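PDB 3MI6: alpha-galactosidase from Lactobacillus brevis, which probably hydrolyses terminal, non-reducing alpha-D-galactose residues from alpha-galactosides, as a member of glycoside hydrolase family 36. Local coordinates for residues D[184-189]-D[246-251]; D[553-558]-D[582-587]; D[92-97]-D[141-146]; D[114-117]-D[121-124]; D[485-490]-D[498-503]. All coordinates share one frame; numbering follows the deposited sequence.

In the fold
Contacts 1, 3 and 4 lie in the beta-rich N-terminal domain, contacts 2 and 5 in the catalytic barrel. Contacts 1 and 3 both bridge the same two sheets. Contact 1 does so in the buried interior and is purely apolar. Contact 3 does so at a partly buried edge of the fold, where it meets the fourth subunit. Contact 4, also partly buried, is the polar one of this domain, with a lysine, a serine and a cation-pi stack inside a single loop. Contact 2 is buried and centres on a salt bridge sealed by the third subunit. Contact 5 is buried and again apolar, and it shares the fourth-subunit boundary with contact 3, nearest atoms about 9 Å apart.

Contact 1. Residues D[184-189]-D[246-251]; sequences LDLPDA and AVFGFN
Leu184 swings CG to the far side of its backbone N (chi1 172°), and this carries CD2 to Phe250. Phe250 and Phe248 both hold CG opposite their own carbonyl carbons, with chi1 of -55° and -67°, and their rings reach across to the leucines. Leu184 CD2 meets the rim of Phe250, 4.1 Å from CZ and close to the ring plane. Leu184 comes in nearly perpendicular to Phe250. Leu186 offers both of its methyl groups to Phe248. Its CD1 lies 4.1 Å from Phe248 CE1, and its CD2 is 4.1 Å from Phe248 CZ. Leu186 and Phe248 run antiparallel alongside one another. No hydrogen bond links the segments, and their backbones stay far apart: Leu184 CA and Phe250 CA are separated by 10.2 Å. Two leucines of one sheet thus meet two phenylalanines of the other in the interior of the N-terminal beta-sandwich domain. Tyr300 and Tyr36 also bring their rings against Phe248. Strand 174-186 belongs to one sheet and strand 247-252 to another. Strand 270-274 pairs with 174-186, and its Ile272 touches Leu186 and Phe250, while strands 233-236 and 290-301 flank 247-252 in its own sheet.

Contact 2. Residues D[553-558]-D[582-587]; sequences AAERLL and DQMGRI
Arg586 and Glu555 form the salt bridge of this contact. Arg586 NH1 gives a straight hydrogen bond to Glu555 OE2, 2.9 Å long with an angle of 179° at the hydrogen. The oxygen lies in the guanidinium plane. It is met on its anti side, and NH1 stands 25° out of the carboxylate plane. Ala554 CB packs obliquely against the same group, 3.5 Å from Arg586 NH1. Met584, modelled as selenomethionine, brings its methyl CE to 3.6 Å from Glu555 OE2. Arg586 starts with CG opposite the backbone N (chi1 168°) and bends at chi3 to present NH1 to the helix.

Further partners hold this pair in place. Asp552 OD2 forms a salt bridge with Arg586 NH1 and accepts from the backbone N of Glu555. From the third subunit, Asp726 makes a salt bridge to Arg586 NE, Asn673 O takes Arg586 NH2, and His674 bonds to Glu555 OE2. The salt bridge is thus built into a subunit interface, and the carboxylates gathered round Arg586 would probably favour its charged form. The Met584 side chain is about 8 Å from that of Trp200, a predicted substrate-binding residue. In the TIM barrel, the contact joins the start of helix 553-566, which follows strand 544-546, to the loop between strand 572-576 and helix 590-597.

Contact 3. Residues D[92-97]-D[141-146]; sequences VTQANG and RITGLA
Gln94 lays its side chain against two methyl groups of the facing loop. Its CD is 3.5 Å from Thr143 CG2, and its NE2 is 3.4 Å from Ile142 CG2. The chain runs extended beyond CG (chi2 167°), which takes the amide out to both methyls. Ile142 comes in across Gln94. The amide makes no hydrogen bond across the contact; its OE1 receives a weak one from Lys437 of the fourth subunit.

Thr143 turns CG2 toward Gln94 and keeps OG1 for its own loop. Asp140 is the main partner of that hydroxyl, and Leu145 N adds a weak bond to Thr143 OG1 at 3.3 Å. These bonds hold the loop that links antiparallel strands 132-140 and 146-154. Facing it, Gln94 opens a type I beta turn that ends at Gly97, just past strand 90-93. Both elements belong to the N-terminal domain. The turn follows a strand of one sheet, and the 132-140/146-154 hairpin is part of another.

Val92 makes the apolar pair of the contact with Leu145. Its CG2 approaches Leu145 CD2 at 4.4 Å. Leu174 of strand 174-186 touches Val92, Thr143 and Leu145, while Ile142 packs on Ser438 of the fourth subunit.

Contact 4. Residues D[114-117]-D[121-124]; sequences KQRL and PSTF
The loop between strands 103-112 and 132-140 of the N-terminal domain folds back on itself here, with Arg116 stacked on Phe124. The guanidinium lies flat over one ring face, centres 4.0 Å apart and planes at 17°. This is a cation-pi contact, with Arg116 NH2 above the middle of the ring. The arginine stretches out nearly straight as far as NE, long enough to reach across the loop. Asp126 bridges to its NH1.

Lys114 NZ bonds to Thr123 O at 2.9 Å, tilted 27° from the carbonyl plane. Lys114 NZ also bonds to Gln115 O at 3.2 Å, from above the carbonyl plane, and makes a weak bond to Thr123 OG1. Two kinks, about CB-CG and CD-CE, curl the lysine around to these oxygens. Glu295 of strand 290-301 is the salt-bridge partner of NZ, and it also pairs with Thr123 OG1.

Ser122 OG accepts the backbone N-H of Leu117 at 2.8 Å, nearly straight at 172°. Its CB touches the leucine side chain, 3.8 Å from Leu117 CG.

Side-chain groups thus do much of the joining across this loop. The buried lysine charge is probably balanced by Glu295, which also ties the loop to strand 290-301, farther along the same nine-strand sheet.

Contact 5. Residues D[485-490]-D[498-503]; sequences TEMFSS and LELPHR
The nearest CA atoms are those of Ser489 and Leu500, 6.9 Å apart. Residues 487-489 run extended past the first turn of helix 500-518, and no hydrogen bond joins the two segments. Leu500 holds CG opposite its backbone N (chi1 -152°) and points its branched end at the extended chain. Its CD1 lies 4.0 Å from Met487 CB and 3.6 Å from Phe488 N, so this one methyl touches both side chain and backbone. Ser489 CB rests 3.9 Å from Leu500 CG. The serine hydroxyl is engaged elsewhere, with Asp450.

This is apolar packing between a loop and a helix of the TIM barrel. The loop follows strand 475-478, just after which sit Asp479, the predicted nucleophile, and Met480, a predicted substrate-binding residue. The Met487 side chain is about 10 Å from that of Met480.

Met487, modelled as selenomethionine, also reaches the helix start, with SE 4.3 Å from Pro501 CG. Glu499, in the 3-10 segment just before the helix, forms a salt bridge with Arg503 one turn on. Glu499 OE1 lies in the guanidinium plane and is gripped side-on by Arg503 NE (2.7 Å) and NH2, the latter bond more bent. The Phe488 side chain leaves the backbone away from the helix segment and packs on Ser98 of the fourth subunit.

Contact 1. Residues D[184-189]-D[246-251]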
# COMPACT_ATOMS: atom_id res chain seq x y z
N LEU D 184 25.69 7.75 11.75
CA LEU D 184 24.75 7.36 12.79
C LEU D 184 24.29 5.94 12.57
O LEU D 184 23.71 5.62 11.54
CB LEU D 184 23.52 8.27 12.85
CG LEU D 184 22.46 7.73 13.83
CD1 LEU D 184 23.06 7.51 15.24
CD2 LEU D 184 21.16 8.56 13.88
N ASP D 185 24.56 5.08 13.54
CA ASP D 185 24.03 3.73 13.49
C ASP D 185 22.82 3.61 14.41
O ASP D 185 22.89 3.99 15.58
CB ASP D 185 25.10 2.71 13.87
CG ASP D 185 26.18 2.55 12.80
OD1 ASP D 185 25.93 2.92 11.62
OD2 ASP D 185 27.27 2.04 13.13
N LEU D 186 21.72 3.09 13.87
CA LEU D 186 20.52 2.81 14.65
C LEU D 186 20.29 1.31 14.67
O LEU D 186 20.72 0.60 13.76
CB LEU D 186 19.32 3.51 14.05
CG LEU D 186 19.37 5.04 13.97
CD1 LEU D 186 18.26 5.56 13.05
CD2 LEU D 186 19.29 5.68 15.35
N PRO D 187 19.59 0.83 15.72
CA PRO D 187 19.39 -0.59 16.02
C PRO D 187 18.37 -1.31 15.12
O PRO D 187 18.35 -2.54 15.16
CB PRO D 187 18.87 -0.56 17.46
CG PRO D 187 18.97 0.86 17.91
CD PRO D 187 18.92 1.69 16.71
N ASP D 188 17.53 -0.59 14.38
CA ASP D 188 16.57 -1.20 13.44
C ASP D 188 16.38 -0.40 12.14
O ASP D 188 16.99 0.65 11.94
CB ASP D 188 15.21 -1.42 14.11
CG ASP D 188 14.44 -0.12 14.32
OD1 ASP D 188 13.86 0.41 13.33
OD2 ASP D 188 14.39 0.36 15.48
N ALA D 189 15.52 -0.89 11.26
CA ALA D 189 15.36 -0.24 9.97
C ALA D 189 13.90 -0.04 9.62
O ALA D 189 13.52 -0.00 8.43
CB ALA D 189 16.05 -1.03 8.88
N ALA D 246 7.75 10.02 15.67
CA ALA D 246 9.22 10.02 15.70
C ALA D 246 9.85 10.20 14.34
O ALA D 246 9.41 9.62 13.37
CB ALA D 246 9.72 8.74 16.30
N VAL D 247 10.94 10.96 14.30
CA VAL D 247 11.61 11.30 13.05
C VAL D 247 12.98 11.94 13.29
O VAL D 247 13.13 12.81 14.13
CB VAL D 247 10.80 12.29 12.21
CG1 VAL D 247 10.27 13.46 13.07
CG2 VAL D 247 11.66 12.81 11.09
N PHE D 248 13.97 11.47 12.54
CA PHE D 248 15.28 12.09 12.53
C PHE D 248 15.43 13.01 11.33
O PHE D 248 14.85 12.77 10.27
CB PHE D 248 16.34 11.01 12.46
CG PHE D 248 16.41 10.17 13.68
CD1 PHE D 248 15.70 8.99 13.76
CD2 PHE D 248 17.17 10.57 14.77
CE1 PHE D 248 15.77 8.20 14.91
CE2 PHE D 248 17.23 9.80 15.91
CZ PHE D 248 16.53 8.61 15.98
N GLY D 249 16.20 14.06 11.51
CA GLY D 249 16.47 15.01 10.44
C GLY D 249 17.95 15.19 10.29
O GLY D 249 18.67 15.31 11.27
N PHE D 250 18.42 15.21 9.05
CA PHE D 250 19.85 15.35 8.80
C PHE D 250 20.06 16.45 7.79
O PHE D 250 19.48 16.42 6.71
CB PHE D 250 20.42 14.05 8.23
CG PHE D 250 20.16 12.85 9.07
CD1 PHE D 250 18.91 12.25 9.08
CD2 PHE D 250 21.15 12.31 9.86
CE1 PHE D 250 18.66 11.14 9.85
CE2 PHE D 250 20.90 11.19 10.64
CZ PHE D 250 19.65 10.61 10.64
N ASN D 251 20.88 17.44 8.13
CA ASN D 251 21.30 18.40 7.12
C ASN D 251 22.83 18.65 7.13
O ASN D 251 23.57 18.02 7.87
CB ASN D 251 20.47 19.68 7.20
CG ASN D 251 20.37 20.40 5.85
OD1 ASN D 251 21.18 20.16 4.94
ND2 ASN D 251 19.39 21.30 5.72

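Contact 2. Residues D[553-558]-D[582-587]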
# COMPACT_ATOMS: atom_id res chain seq x y z
N ALA D 553 2.45 30.14 -9.68
CA ALA D 553 1.79 29.94 -8.38
C ALA D 553 1.59 28.45 -8.02
O ALA D 553 1.99 28.01 -6.94
CB ALA D 553 0.47 30.68 -8.32
N ALA D 554 0.98 27.69 -8.92
CA ALA D 554 0.73 26.28 -8.67
C ALA D 554 2.01 25.49 -8.43
O ALA D 554 2.08 24.71 -7.51
CB ALA D 554 -0.06 25.68 -9.82
N GLU D 555 3.02 25.68 -9.27
CA GLU D 555 4.28 24.95 -9.11
C GLU D 555 5.00 25.32 -7.81
O GLU D 555 5.62 24.47 -7.16
CB GLU D 555 5.20 25.22 -10.30
CG GLU D 555 4.61 24.83 -11.65
CD GLU D 555 4.35 23.34 -11.79
OE1 GLU D 555 5.05 22.52 -11.15
OE2 GLU D 555 3.43 22.98 -12.56
N ARG D 556 4.95 26.61 -7.45
CA ARG D 556 5.64 27.07 -6.25
C ARG D 556 5.04 26.41 -5.00
O ARG D 556 5.77 25.99 -4.10
CB ARG D 556 5.61 28.60 -6.14
CG ARG D 556 6.57 29.33 -7.05
CD ARG D 556 8.04 28.99 -6.75
NE ARG D 556 8.64 29.85 -5.73
CZ ARG D 556 9.71 30.61 -5.91
NH1 ARG D 556 10.32 30.64 -7.08
NH2 ARG D 556 10.18 31.34 -4.93
N LEU D 557 3.72 26.31 -4.94
CA LEU D 557 3.09 25.56 -3.88
C LEU D 557 3.90 24.29 -3.60
O LEU D 557 4.37 24.07 -2.48
CB LEU D 557 1.67 25.17 -4.29
CG LEU D 557 0.46 25.82 -3.62
CD1 LEU D 557 0.86 27.01 -2.75
CD2 LEU D 557 -0.58 26.21 -4.68
N LEU D 558 4.08 23.46 -4.62
CA LEU D 558 4.83 22.23 -4.40
C LEU D 558 6.27 22.52 -3.94
O LEU D 558 6.72 21.95 -2.95
CB LEU D 558 4.79 21.33 -5.63
CG LEU D 558 3.50 20.51 -5.82
CD1 LEU D 558 2.28 21.39 -5.90
CD2 LEU D 558 3.59 19.65 -7.05
N ASP D 582 5.99 32.12 -18.17
CA ASP D 582 6.97 31.93 -19.25
C ASP D 582 7.67 30.55 -19.21
O ASP D 582 8.16 30.07 -20.23
CB ASP D 582 8.02 33.04 -19.25
CG ASP D 582 7.41 34.45 -19.20
OD1 ASP D 582 6.20 34.60 -19.46
OD2 ASP D 582 8.16 35.41 -18.89
N GLN D 583 7.72 29.93 -18.03
CA GLN D 583 8.33 28.61 -17.87
C GLN D 583 7.45 27.47 -18.39
O GLN D 583 7.98 26.48 -18.91
CB GLN D 583 8.73 28.34 -16.41
CG GLN D 583 9.81 29.28 -15.85
CD GLN D 583 9.24 30.56 -15.21
OE1 GLN D 583 9.54 31.67 -15.69
NE2 GLN D 583 8.46 30.42 -14.13
N MSE D 584 6.13 27.59 -18.26
CA MSE D 584 5.26 26.44 -18.58
C MSE D 584 3.80 26.73 -18.92
O MSE D 584 3.02 25.80 -19.13
CB MSE D 584 5.34 25.40 -17.47
CG MSE D 584 5.54 26.01 -16.10
SE MSE D 584 3.84 26.61 -15.36
CE MSE D 584 2.91 24.91 -15.57
N GLY D 585 3.42 28.00 -18.97
CA GLY D 585 2.21 28.43 -19.66
C GLY D 585 0.94 28.58 -18.85
O GLY D 585 -0.08 29.06 -19.37
N ARG D 586 0.99 28.17 -17.59
CA ARG D 586 -0.19 28.24 -16.73
C ARG D 586 -0.65 29.69 -16.56
O ARG D 586 0.16 30.61 -16.60
CB ARG D 586 0.11 27.57 -15.38
CG ARG D 586 -0.93 27.83 -14.32
CD ARG D 586 -0.95 26.72 -13.28
NE ARG D 586 -0.85 25.40 -13.88
CZ ARG D 586 0.18 24.56 -13.71
NH1 ARG D 586 1.21 24.87 -12.93
NH2 ARG D 586 0.16 23.38 -14.32
N ILE D 587 -1.95 29.89 -16.39
CA ILE D 587 -2.50 31.20 -16.10
C ILE D 587 -3.10 31.10 -14.73
O ILE D 587 -3.70 30.08 -14.40
CB ILE D 587 -3.64 31.61 -17.08
CG1 ILE D 587 -3.15 31.68 -18.53
CG2 ILE D 587 -4.26 32.95 -16.67
CD1 ILE D 587 -4.25 32.04 -19.53

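Contact 3. Residues D[92-97]-D[141-146]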
# COMPACT_ATOMS: atom_id res chain seq x y z
N VAL D 92 41.73 5.96 4.72
CA VAL D 92 43.05 6.58 4.55
C VAL D 92 44.06 5.64 3.88
O VAL D 92 44.29 4.54 4.36
CB VAL D 92 43.68 6.99 5.89
CG1 VAL D 92 44.79 8.02 5.66
CG2 VAL D 92 42.64 7.52 6.85
N THR D 93 44.67 6.11 2.80
CA THR D 93 45.67 5.35 2.07
C THR D 93 47.07 5.79 2.49
O THR D 93 47.37 6.99 2.54
CB THR D 93 45.55 5.57 0.53
OG1 THR D 93 44.19 5.39 0.11
CG2 THR D 93 46.45 4.60 -0.25
N GLN D 94 47.93 4.82 2.79
CA GLN D 94 49.31 5.13 3.14
C GLN D 94 50.20 5.25 1.92
O GLN D 94 49.75 5.09 0.78
CB GLN D 94 49.88 4.08 4.08
CG GLN D 94 49.14 3.96 5.41
CD GLN D 94 49.53 2.72 6.18
OE1 GLN D 94 50.71 2.41 6.31
NE2 GLN D 94 48.53 1.98 6.68
N ALA D 95 51.48 5.57 2.16
CA ALA D 95 52.48 5.62 1.10
C ALA D 95 52.63 4.25 0.44
O ALA D 95 52.98 4.15 -0.73
CB ALA D 95 53.81 6.09 1.65
N ASN D 96 52.32 3.19 1.20
CA ASN D 96 52.52 1.82 0.73
C ASN D 96 51.30 1.19 0.08
O ASN D 96 51.38 0.08 -0.44
CB ASN D 96 53.00 0.91 1.87
CG ASN D 96 51.92 0.61 2.90
OD1 ASN D 96 50.87 1.27 2.94
ND2 ASN D 96 52.17 -0.38 3.74
N GLY D 97 50.16 1.88 0.15
CA GLY D 97 48.96 1.39 -0.50
C GLY D 97 47.93 0.79 0.44
O GLY D 97 46.77 0.64 0.07
N ARG D 141 47.02 3.65 15.58
CA ARG D 141 48.17 2.81 15.90
C ARG D 141 49.05 2.49 14.68
O ARG D 141 50.21 2.09 14.84
CB ARG D 141 47.72 1.49 16.53
CG ARG D 141 46.90 1.65 17.81
CD ARG D 141 46.74 0.32 18.55
NE ARG D 141 45.81 -0.59 17.88
CZ ARG D 141 44.64 -0.95 18.39
NH1 ARG D 141 44.26 -0.47 19.58
NH2 ARG D 141 43.85 -1.79 17.73
N ILE D 142 48.51 2.65 13.48
CA ILE D 142 49.23 2.28 12.27
C ILE D 142 49.97 3.44 11.58
O ILE D 142 51.07 3.26 11.08
CB ILE D 142 48.31 1.59 11.23
CG1 ILE D 142 47.70 0.32 11.81
CG2 ILE D 142 49.08 1.28 9.97
CD1 ILE D 142 46.89 -0.49 10.82
N THR D 143 49.38 4.62 11.55
CA THR D 143 49.97 5.68 10.75
C THR D 143 50.29 6.92 11.55
O THR D 143 51.02 7.79 11.09
CB THR D 143 49.07 6.09 9.57
OG1 THR D 143 47.94 6.83 10.05
CG2 THR D 143 48.59 4.86 8.81
N GLY D 144 49.73 7.01 12.76
CA GLY D 144 49.98 8.15 13.61
C GLY D 144 49.05 9.33 13.39
O GLY D 144 49.07 10.29 14.16
N LEU D 145 48.24 9.25 12.33
CA LEU D 145 47.19 10.22 12.06
C LEU D 145 46.34 10.43 13.30
O LEU D 145 46.08 9.50 14.05
CB LEU D 145 46.30 9.70 10.92
CG LEU D 145 44.92 10.34 10.73
CD1 LEU D 145 44.88 11.18 9.48
CD2 LEU D 145 43.86 9.28 10.64
N ALA D 146 45.92 11.67 13.52
CA ALA D 146 45.01 11.98 14.61
C ALA D 146 43.66 12.43 14.08
O ALA D 146 43.57 13.12 13.06
CB ALA D 146 45.60 13.04 15.50

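Contact 4. Residues D[114-117]-D[121-124]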
# COMPACT_ATOMS: atom_id res chain seq x y z
N LYS D 114 30.30 27.45 21.28
CA LYS D 114 30.65 26.87 20.00
C LYS D 114 31.25 27.98 19.14
O LYS D 114 30.66 29.03 18.97
CB LYS D 114 29.39 26.25 19.36
CG LYS D 114 29.51 25.81 17.90
CD LYS D 114 30.45 24.62 17.74
CE LYS D 114 30.35 23.99 16.35
NZ LYS D 114 30.85 24.86 15.28
N GLN D 115 32.46 27.75 18.62
CA GLN D 115 33.11 28.75 17.79
C GLN D 115 32.93 28.41 16.32
O GLN D 115 32.89 27.23 15.95
CB GLN D 115 34.60 28.80 18.11
CG GLN D 115 34.93 28.92 19.59
CD GLN D 115 35.17 30.36 20.02
OE1 GLN D 115 36.23 30.94 19.73
NE2 GLN D 115 34.19 30.95 20.71
N ARG D 116 32.87 29.43 15.48
CA ARG D 116 32.91 29.23 14.04
C ARG D 116 34.09 28.34 13.62
O ARG D 116 35.06 28.17 14.38
CB ARG D 116 32.98 30.56 13.31
CG ARG D 116 31.65 31.29 13.19
CD ARG D 116 31.86 32.78 12.98
NE ARG D 116 30.61 33.54 12.99
CZ ARG D 116 29.92 33.84 14.09
NH1 ARG D 116 30.33 33.44 15.29
NH2 ARG D 116 28.80 34.54 13.97
N LEU D 117 34.00 27.76 12.43
CA LEU D 117 35.14 27.09 11.83
C LEU D 117 35.95 28.14 11.08
O LEU D 117 35.43 29.18 10.68
CB LEU D 117 34.68 25.98 10.90
CG LEU D 117 34.08 24.78 11.62
CD1 LEU D 117 33.54 23.73 10.62
CD2 LEU D 117 35.09 24.18 12.57
N PRO D 121 31.59 27.88 6.38
CA PRO D 121 30.34 28.28 7.03
C PRO D 121 30.04 27.27 8.12
O PRO D 121 30.32 26.09 7.93
CB PRO D 121 29.30 28.14 5.91
CG PRO D 121 29.95 27.24 4.88
CD PRO D 121 31.41 27.49 4.97
N SER D 122 29.51 27.71 9.25
CA SER D 122 29.40 26.82 10.39
C SER D 122 28.55 27.39 11.51
O SER D 122 28.03 28.50 11.40
CB SER D 122 30.79 26.49 10.93
OG SER D 122 31.50 27.68 11.25
N THR D 123 28.44 26.64 12.59
CA THR D 123 27.52 26.99 13.65
C THR D 123 28.20 27.63 14.84
O THR D 123 29.34 27.32 15.15
CB THR D 123 26.74 25.77 14.12
OG1 THR D 123 27.65 24.67 14.26
CG2 THR D 123 25.68 25.44 13.10
N PHE D 124 27.49 28.51 15.51
CA PHE D 124 28.07 29.27 16.58
C PHE D 124 27.03 29.51 17.67
O PHE D 124 25.83 29.50 17.38
CB PHE D 124 28.52 30.60 16.02
CG PHE D 124 27.47 31.25 15.19
CD1 PHE D 124 26.54 32.09 15.77
CD2 PHE D 124 27.40 30.99 13.83
CE1 PHE D 124 25.56 32.69 15.00
CE2 PHE D 124 26.41 31.59 13.05
CZ PHE D 124 25.49 32.43 13.64

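Contact 5. Residues D[485-490]-D[498-503]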
# COMPACT_ATOMS: atom_id res chain seq x y z
N THR D 485 32.25 20.95 -15.96
CA THR D 485 32.40 19.86 -16.91
C THR D 485 33.92 19.78 -17.23
O THR D 485 34.65 20.78 -17.07
CB THR D 485 31.50 20.17 -18.14
OG1 THR D 485 30.60 19.09 -18.37
CG2 THR D 485 32.29 20.45 -19.38
N GLU D 486 34.39 18.60 -17.62
CA GLU D 486 35.83 18.39 -17.84
C GLU D 486 36.70 19.00 -16.76
O GLU D 486 37.51 19.86 -17.04
CB GLU D 486 36.28 18.99 -19.17
CG GLU D 486 35.69 18.31 -20.37
CD GLU D 486 34.59 19.12 -20.99
OE1 GLU D 486 34.49 20.31 -20.65
OE2 GLU D 486 33.83 18.56 -21.81
N MSE D 487 36.56 18.54 -15.53
CA MSE D 487 37.25 19.15 -14.39
C MSE D 487 38.77 19.00 -14.32
O MSE D 487 39.32 17.90 -14.25
CB MSE D 487 36.63 18.68 -13.10
CG MSE D 487 35.59 19.64 -12.59
SE MSE D 487 34.40 18.77 -11.33
CE MSE D 487 32.70 19.38 -12.13
N PHE D 488 39.46 20.14 -14.31
CA PHE D 488 40.90 20.14 -14.17
C PHE D 488 41.38 21.48 -13.66
O PHE D 488 40.79 22.51 -13.96
CB PHE D 488 41.57 19.79 -15.51
CG PHE D 488 43.03 19.44 -15.38
CD1 PHE D 488 44.02 20.40 -15.56
CD2 PHE D 488 43.42 18.14 -15.07
CE1 PHE D 488 45.37 20.08 -15.45
CE2 PHE D 488 44.75 17.82 -14.95
CZ PHE D 488 45.73 18.79 -15.14
N SER D 489 42.43 21.46 -12.86
CA SER D 489 43.06 22.69 -12.41
C SER D 489 44.55 22.56 -12.67
O SER D 489 45.18 21.60 -12.22
CB SER D 489 42.79 22.89 -10.92
OG SER D 489 43.39 24.09 -10.43
N SER D 490 45.12 23.51 -13.41
CA SER D 490 46.56 23.52 -13.63
C SER D 490 47.30 23.96 -12.37
O SER D 490 48.50 23.73 -12.21
CB SER D 490 46.92 24.42 -14.82
OG SER D 490 46.26 25.67 -14.75
N LEU D 498 41.70 15.37 -7.36
CA LEU D 498 40.48 15.00 -6.66
C LEU D 498 40.14 15.99 -5.56
O LEU D 498 39.22 15.75 -4.78
CB LEU D 498 40.62 13.62 -6.06
CG LEU D 498 40.74 12.50 -7.07
CD1 LEU D 498 41.02 11.23 -6.35
CD2 LEU D 498 39.47 12.40 -7.89
N GLU D 499 40.89 17.08 -5.49
CA GLU D 499 40.67 18.10 -4.47
C GLU D 499 40.04 19.34 -5.07
O GLU D 499 39.82 20.31 -4.37
CB GLU D 499 41.97 18.55 -3.82
CG GLU D 499 42.60 17.64 -2.79
CD GLU D 499 43.98 18.14 -2.37
OE1 GLU D 499 44.20 19.37 -2.42
OE2 GLU D 499 44.85 17.32 -1.99
N LEU D 500 39.78 19.31 -6.38
CA LEU D 500 39.27 20.50 -7.05
C LEU D 500 37.87 20.82 -6.55
O LEU D 500 37.61 21.94 -6.10
CB LEU D 500 39.25 20.31 -8.56
CG LEU D 500 39.38 21.50 -9.52
CD1 LEU D 500 38.91 21.07 -10.92
CD2 LEU D 500 38.62 22.74 -9.07
N PRO D 501 36.95 19.84 -6.61
CA PRO D 501 35.59 20.20 -6.19
C PRO D 501 35.55 20.87 -4.83
O PRO D 501 34.97 21.93 -4.72
CB PRO D 501 34.88 18.85 -6.18
CG PRO D 501 35.56 18.09 -7.27
CD PRO D 501 37.01 18.47 -7.14
N HIS D 502 36.16 20.28 -3.81
CA HIS D 502 36.09 20.91 -2.49
C HIS D 502 36.81 22.26 -2.44
O HIS D 502 36.37 23.18 -1.75
CB HIS D 502 36.64 20.00 -1.41
CG HIS D 502 36.44 20.53 -0.03
ND1 HIS D 502 37.49 20.74 0.83
CD2 HIS D 502 35.32 20.91 0.62
CE1 HIS D 502 37.02 21.21 1.97
NE2 HIS D 502 35.71 21.33 1.87
N ARG D 503 37.91 22.38 -3.17
CA ARG D 503 38.69 23.60 -3.14
C ARG D 503 37.89 24.70 -3.82
O ARG D 503 37.85 25.83 -3.33
CB ARG D 503 40.04 23.41 -3.82
CG ARG D 503 41.08 22.73 -2.93
CD ARG D 503 42.37 22.47 -3.68
NE ARG D 503 43.37 21.88 -2.79
CZ ARG D 503 44.19 22.60 -2.03
NH1 ARG D 503 44.12 23.93 -2.03
NH2 ARG D 503 45.07 21.98 -1.25